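Local coordinates for putative transcription factor (Chaetomium thermophilum, PDB 5D5W), which binds heat-shock-element DNA through its HSF-type domain and probably controls gene expression in response to osmotic and oxidative stress, at residues Y62-V67 and W83-H87; H18-R22 and V32-F38. All blocks are in the same frame, centred on the assembly; numbering follows the deposited sequence.

Contact 1: Y62-V67 and W83-H87. With nucleotides of chain A; nucleotides of chain C.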
# COMPACT_ATOMS: atom_id res chain seq x y z
N TYR B 62 16.43 6.10 1.82
CA TYR B 62 17.44 6.36 2.85
C TYR B 62 18.08 5.07 3.41
O TYR B 62 18.66 5.07 4.50
CB TYR B 62 16.81 7.13 4.01
CG TYR B 62 16.60 8.60 3.75
CD1 TYR B 62 17.41 9.55 4.34
CD2 TYR B 62 15.58 9.03 2.92
CE1 TYR B 62 17.21 10.90 4.11
CE2 TYR B 62 15.38 10.38 2.70
CZ TYR B 62 16.19 11.30 3.30
OH TYR B 62 15.98 12.63 3.06
N ASP B 63 17.97 3.98 2.66
CA ASP B 63 18.73 2.77 2.92
C ASP B 63 18.19 1.89 4.07
O ASP B 63 18.95 1.13 4.69
CB ASP B 63 20.22 3.12 3.11
CG ASP B 63 21.16 1.99 2.72
OD1 ASP B 63 20.89 1.29 1.71
OD2 ASP B 63 22.19 1.80 3.41
N PHE B 64 16.89 1.98 4.35
CA PHE B 64 16.22 0.95 5.15
C PHE B 64 15.87 -0.24 4.27
O PHE B 64 15.64 -0.10 3.06
CB PHE B 64 14.92 1.45 5.78
CG PHE B 64 15.12 2.43 6.89
CD1 PHE B 64 15.38 3.75 6.61
CD2 PHE B 64 15.02 2.03 8.20
CE1 PHE B 64 15.56 4.66 7.63
CE2 PHE B 64 15.19 2.93 9.23
CZ PHE B 64 15.46 4.25 8.95
N HIS B 65 15.80 -1.40 4.90
CA HIS B 65 15.40 -2.62 4.25
C HIS B 65 14.28 -3.22 5.05
O HIS B 65 14.19 -2.98 6.25
CB HIS B 65 16.59 -3.57 4.16
CG HIS B 65 17.66 -3.09 3.23
ND1 HIS B 65 17.80 -3.55 1.94
CD2 HIS B 65 18.61 -2.14 3.39
CE1 HIS B 65 18.81 -2.93 1.35
NE2 HIS B 65 19.32 -2.06 2.21
N LYS B 66 13.42 -3.98 4.39
CA LYS B 66 12.37 -4.71 5.07
C LYS B 66 12.92 -6.04 5.58
O LYS B 66 13.79 -6.64 4.94
CB LYS B 66 11.19 -4.95 4.12
CG LYS B 66 9.94 -5.39 4.84
CD LYS B 66 8.77 -5.48 3.90
CE LYS B 66 7.59 -6.18 4.55
NZ LYS B 66 6.47 -6.38 3.59
N VAL B 67 12.40 -6.49 6.72
CA VAL B 67 12.80 -7.76 7.33
C VAL B 67 11.84 -8.88 6.94
O VAL B 67 10.63 -8.73 7.08
CB VAL B 67 12.80 -7.63 8.86
CG1 VAL B 67 13.21 -8.94 9.52
CG2 VAL B 67 13.70 -6.48 9.29
N TRP B 83 4.78 -4.70 9.09
CA TRP B 83 5.91 -4.41 8.23
C TRP B 83 7.06 -4.01 9.13
O TRP B 83 6.90 -3.11 9.94
CB TRP B 83 5.57 -3.24 7.30
CG TRP B 83 4.55 -3.58 6.27
CD1 TRP B 83 3.27 -4.00 6.49
CD2 TRP B 83 4.72 -3.53 4.86
NE1 TRP B 83 2.64 -4.22 5.29
CE2 TRP B 83 3.51 -3.93 4.28
CE3 TRP B 83 5.80 -3.18 4.03
CZ2 TRP B 83 3.33 -3.99 2.89
CZ3 TRP B 83 5.62 -3.25 2.66
CH2 TRP B 83 4.40 -3.65 2.10
N GLU B 84 8.20 -4.67 8.98
CA GLU B 84 9.37 -4.35 9.79
C GLU B 84 10.50 -3.85 8.92
O GLU B 84 10.83 -4.49 7.92
CB GLU B 84 9.82 -5.58 10.56
CG GLU B 84 10.87 -5.27 11.61
CD GLU B 84 11.32 -6.49 12.38
OE1 GLU B 84 10.86 -7.60 12.06
OE2 GLU B 84 12.14 -6.33 13.31
N PHE B 85 11.10 -2.72 9.30
CA PHE B 85 12.23 -2.14 8.55
C PHE B 85 13.44 -1.92 9.42
O PHE B 85 13.33 -1.69 10.62
CB PHE B 85 11.84 -0.81 7.92
CG PHE B 85 10.79 -0.95 6.88
CD1 PHE B 85 9.44 -0.94 7.23
CD2 PHE B 85 11.14 -1.11 5.55
CE1 PHE B 85 8.47 -1.08 6.27
CE2 PHE B 85 10.16 -1.24 4.58
CZ PHE B 85 8.82 -1.23 4.95
N LYS B 86 14.61 -1.97 8.78
CA LYS B 86 15.88 -1.93 9.50
C LYS B 86 16.95 -1.12 8.77
O LYS B 86 17.20 -1.29 7.58
CB LYS B 86 16.38 -3.35 9.72
CG LYS B 86 17.38 -3.50 10.86
CD LYS B 86 17.76 -4.96 11.04
CE LYS B 86 17.97 -5.35 12.50
NZ LYS B 86 17.60 -6.78 12.76
N HIS B 87 17.56 -0.21 9.52
CA HIS B 87 18.79 0.44 9.13
C HIS B 87 19.78 0.14 10.26
O HIS B 87 19.41 0.21 11.44
CB HIS B 87 18.57 1.94 8.99
CG HIS B 87 19.61 2.64 8.17
ND1 HIS B 87 20.93 2.71 8.54
CD2 HIS B 87 19.51 3.34 7.02
CE1 HIS B 87 21.61 3.40 7.65
NE2 HIS B 87 20.76 3.80 6.71
P DT A 6 13.97 -4.04 0.60
OP1 DT A 6 15.27 -4.33 1.26
OP2 DT A 6 12.92 -3.27 1.33
O5' DT A 6 14.27 -3.32 -0.78
C5' DT A 6 15.17 -3.93 -1.71
C4' DT A 6 15.26 -3.08 -2.95
O4' DT A 6 13.99 -3.13 -3.63
C3' DT A 6 15.56 -1.60 -2.71
O3' DT A 6 16.82 -1.27 -3.30
C2' DT A 6 14.39 -0.87 -3.36
C1' DT A 6 13.82 -1.91 -4.30
N1 DT A 6 12.39 -1.76 -4.60
C2 DT A 6 12.01 -1.62 -5.91
O2 DT A 6 12.79 -1.60 -6.84
N3 DT A 6 10.65 -1.50 -6.09
C4 DT A 6 9.67 -1.51 -5.12
O4 DT A 6 8.50 -1.39 -5.44
C5 DT A 6 10.15 -1.67 -3.77
C7 DT A 6 9.16 -1.70 -2.65
C6 DT A 6 11.47 -1.79 -3.57
P DC A 5 8.35 -8.16 0.93
OP1 DC A 5 8.72 -8.84 2.20
OP2 DC A 5 7.14 -7.28 0.87
O5' DC A 5 9.59 -7.30 0.43
C5' DC A 5 10.89 -7.89 0.31
C4' DC A 5 11.75 -7.04 -0.60
O4' DC A 5 11.13 -6.96 -1.91
C3' DC A 5 11.97 -5.59 -0.15
O3' DC A 5 13.36 -5.44 0.13
C2' DC A 5 11.49 -4.75 -1.32
C1' DC A 5 11.47 -5.73 -2.48
N1 DC A 5 10.50 -5.44 -3.54
C2 DC A 5 10.96 -5.34 -4.85
O2 DC A 5 12.17 -5.47 -5.07
N3 DC A 5 10.08 -5.08 -5.85
C4 DC A 5 8.78 -4.94 -5.57
N4 DC A 5 7.95 -4.69 -6.58
C5 DC A 5 8.28 -5.05 -4.24
C6 DC A 5 9.16 -5.30 -3.26
P DG C 2 13.45 14.46 2.11
OP1 DG C 2 13.30 14.62 3.58
OP2 DG C 2 14.13 13.26 1.54
O5' DG C 2 12.00 14.54 1.47
C5' DG C 2 11.11 15.61 1.83
C4' DG C 2 9.75 15.43 1.19
O4' DG C 2 9.83 15.67 -0.23
C3' DG C 2 9.12 14.05 1.35
O3' DG C 2 7.72 14.28 1.52
C2' DG C 2 9.47 13.37 0.04
C1' DG C 2 9.39 14.52 -0.95
N9 DG C 2 10.22 14.42 -2.15
C8 DG C 2 11.55 14.09 -2.22
N7 DG C 2 12.03 14.13 -3.43
C5 DG C 2 10.95 14.54 -4.21
C6 DG C 2 10.87 14.76 -5.61
O6 DG C 2 11.75 14.65 -6.47
N1 DG C 2 9.58 15.15 -5.99
C2 DG C 2 8.52 15.30 -5.13
N2 DG C 2 7.36 15.69 -5.69
N3 DG C 2 8.59 15.11 -3.82
C4 DG C 2 9.83 14.73 -3.44
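His-65 and Lys-86 pair as antiparallel neighbours in the small sheet of the HSF-type winged helix-turn-helix domain. Residues 62-67 leave helix 52-61 and run into the edge strand beside strand 82-86. Two backbone bonds join the pair: His-65 N to Lys-86 O at 3.0 Å and Lys-86 N to His-65 O at 2.8 Å. Val-67 N adds a third, to Glu-84 O. Lys-66 and Phe-85 form the next, non-hydrogen-bonded pair.

The turn into the strand is a Schellman motif, with Asp-63 at positive phi as its C-prime residue. Its carboxylate makes a salt bridge with Arg-103.

Aromatic packing closes the end near the helix. His-87 CB lies over one face of the Phe-64 ring, a CH-pi contact of 3.7 Å to the centroid. The imidazole then turns its edge toward the same ring, with the planes at 70°. Phe-64 and Phe-85 continue into the core, where both touch Leu-59.

The other end carries a cation-pi contact. The Lys-66 chain starts with CG anti to the backbone N (chi1 -165°) and stays extended. This brings NZ over the six-membered ring of Trp-83, 3.4 Å from its centroid. On the way, CG passes over a face of Phe-85.

Several groups hold DNA phosphates. Tyr-62 OH, reaching away from strand 82-86, points at OP2 of DG2 of chain C; this hydrogen bond is modelled very short, so its exact length is doubtful. His-65 ND1 bonds OP1 of DT6 of chain A at 2.7 Å, and the backbone N of Lys-66 donates to OP2 of the same phosphate. Lys-66 NZ, besides lying over the indole, donates to OP2 of DC5 of chain A at 2.9 Å.

Contact 2: H18-R22 and V32-F38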
# COMPACT_ATOMS: atom_id res chain seq x y z
N HIS B 18 1.99 3.21 20.23
CA HIS B 18 2.66 1.96 20.52
C HIS B 18 2.04 0.75 19.83
O HIS B 18 2.75 -0.15 19.37
CB HIS B 18 2.73 1.72 22.04
CG HIS B 18 3.48 0.47 22.42
ND1 HIS B 18 4.85 0.43 22.53
CD2 HIS B 18 3.04 -0.78 22.71
CE1 HIS B 18 5.23 -0.79 22.87
NE2 HIS B 18 4.15 -1.54 22.98
N SER B 19 0.71 0.73 19.74
CA SER B 19 -0.01 -0.44 19.22
C SER B 19 0.16 -0.63 17.72
O SER B 19 0.14 -1.75 17.23
CB SER B 19 -1.50 -0.31 19.55
OG SER B 19 -2.02 0.92 19.04
N VAL B 20 0.35 0.49 17.01
CA VAL B 20 0.40 0.49 15.55
C VAL B 20 1.78 0.79 14.94
O VAL B 20 2.05 0.37 13.82
CB VAL B 20 -0.66 1.46 14.97
CG1 VAL B 20 -2.02 1.19 15.61
CG2 VAL B 20 -0.25 2.91 15.16
N VAL B 21 2.63 1.54 15.64
CA VAL B 21 4.02 1.73 15.24
C VAL B 21 4.91 1.75 16.48
O VAL B 21 4.68 2.55 17.40
CB VAL B 21 4.23 3.06 14.48
CG1 VAL B 21 5.69 3.23 14.07
CG2 VAL B 21 3.35 3.12 13.25
N ARG B 22 5.93 0.88 16.51
CA ARG B 22 6.87 0.83 17.64
C ARG B 22 8.22 0.23 17.27
O ARG B 22 8.38 -0.38 16.22
CB ARG B 22 6.26 0.01 18.79
CG ARG B 22 6.01 -1.46 18.47
CD ARG B 22 5.52 -2.21 19.71
NE ARG B 22 5.30 -3.63 19.48
CZ ARG B 22 4.24 -4.16 18.85
NH1 ARG B 22 3.28 -3.38 18.35
NH2 ARG B 22 4.15 -5.48 18.71
N VAL B 32 5.72 -1.38 11.81
CA VAL B 32 4.46 -0.69 11.51
C VAL B 32 3.40 -1.75 11.26
O VAL B 32 3.62 -2.70 10.51
CB VAL B 32 4.58 0.23 10.28
CG1 VAL B 32 3.22 0.83 9.93
CG2 VAL B 32 5.58 1.35 10.53
N LEU B 33 2.24 -1.58 11.88
CA LEU B 33 1.24 -2.65 11.98
C LEU B 33 -0.13 -2.01 12.20
O LEU B 33 -0.24 -1.08 12.98
CB LEU B 33 1.59 -3.57 13.16
CG LEU B 33 0.55 -4.56 13.68
CD1 LEU B 33 0.06 -5.46 12.56
CD2 LEU B 33 1.12 -5.37 14.84
N GLU B 34 -1.15 -2.52 11.51
CA GLU B 34 -2.50 -1.92 11.53
C GLU B 34 -2.48 -0.73 10.57
O GLU B 34 -2.62 0.44 10.97
CB GLU B 34 -2.95 -1.51 12.95
CG GLU B 34 -4.45 -1.27 13.12
CD GLU B 34 -4.83 -0.94 14.56
OE1 GLU B 34 -5.42 0.14 14.79
OE2 GLU B 34 -4.54 -1.75 15.46
N ASN B 35 -2.29 -1.06 9.29
CA ASN B 35 -2.17 -0.07 8.23
C ASN B 35 -3.34 0.91 8.16
O ASN B 35 -3.18 2.04 7.74
CB ASN B 35 -1.95 -0.77 6.89
CG ASN B 35 -0.53 -1.30 6.73
OD1 ASN B 35 -0.09 -1.55 5.62
ND2 ASN B 35 0.18 -1.48 7.85
N GLU B 36 -4.51 0.47 8.59
CA GLU B 36 -5.67 1.34 8.69
C GLU B 36 -5.31 2.61 9.45
O GLU B 36 -5.33 3.70 8.88
CB GLU B 36 -6.83 0.64 9.41
CG GLU B 36 -7.56 -0.40 8.58
CD GLU B 36 -6.79 -1.70 8.38
OE1 GLU B 36 -6.51 -2.04 7.21
OE2 GLU B 36 -6.47 -2.37 9.39
N LYS B 37 -4.97 2.46 10.73
CA LYS B 37 -4.79 3.62 11.61
C LYS B 37 -3.48 4.36 11.37
O LYS B 37 -3.45 5.59 11.49
CB LYS B 37 -4.89 3.20 13.08
CG LYS B 37 -5.25 4.36 14.00
CD LYS B 37 -5.00 4.05 15.48
CE LYS B 37 -5.03 5.32 16.33
NZ LYS B 37 -4.17 5.24 17.55
N PHE B 38 -2.41 3.64 11.03
CA PHE B 38 -1.11 4.27 10.74
C PHE B 38 -1.15 5.13 9.48
O PHE B 38 -0.73 6.30 9.49
CB PHE B 38 -0.01 3.21 10.56
CG PHE B 38 1.28 3.77 10.05
CD1 PHE B 38 2.04 4.60 10.85
CD2 PHE B 38 1.71 3.52 8.75
CE1 PHE B 38 3.22 5.14 10.38
CE2 PHE B 38 2.89 4.07 8.28
CZ PHE B 38 3.65 4.88 9.10
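This is a hairpin contact at the edge of the sheet, where strand 21-23 meets strand 30-33 and the start of helix 35-46. Val-21 and Val-32 form an antiparallel non-hydrogen-bonded pair. Their side chains lie side by side and point the same way, with Val-21 CG2 3.9 Å from Val-32 CG2. Both face the core: Val-21 also touches Met-11 and Leu-12 of helix 3-12, and Val-32 touches Phe-52 and Phe-55 of helix 52-61.

One backbone bond crosses the contact, from Leu-33 N to Val-20 O at 2.8 Å. The CA of Val-32 makes a weaker CA-H...O approach to the same oxygen.

Beyond Leu-33 the chain turns into the helix, with Glu-34 at the N-cap position. Val-20 CG1 lies anti to its own carbonyl carbon (chi1 -50°) and packs against the carboxylate end of Glu-34, 3.7 Å from OE1. Lys-37 CD reaches the same methyl.

Phe-38, in the first turn of the helix, packs on Val-32. Val-32 CG1 sits over one face of its ring, offset toward the rim. The ring also meets Phe-55 edge-to-face.

Apart from the one N-H...O bond, the side chains meet mainly through methyls: Val-21 with Val-32, and Val-20 CG1 with Glu-34 and Lys-37. Direction therefore comes from the backbone bond, and the rest is nonpolar fit.

In the fold
Contact 2 closes before contact 1 opens along the chain, and their centres are about 16 Å apart. Both belong to one four-stranded antiparallel sheet, ordered 21-23, 30-33, 82-86, 65-66. Contact 2 joins the first two strands and contact 1 the last two. The middle strands are neighbours, and a probable hydrogen bond from Trp-83 N to Val-32 O (2.7 Å) links the contacts directly. Helix 52-61 packs on both: Phe-52 touches both contacts, Phe-55 touches contact 2, and Val-56 and Leu-59 touch contact 1. The sheet therefore ties contact 2, whose nearest atom is about 10 Å from the DNA, to the edge that holds the phosphates.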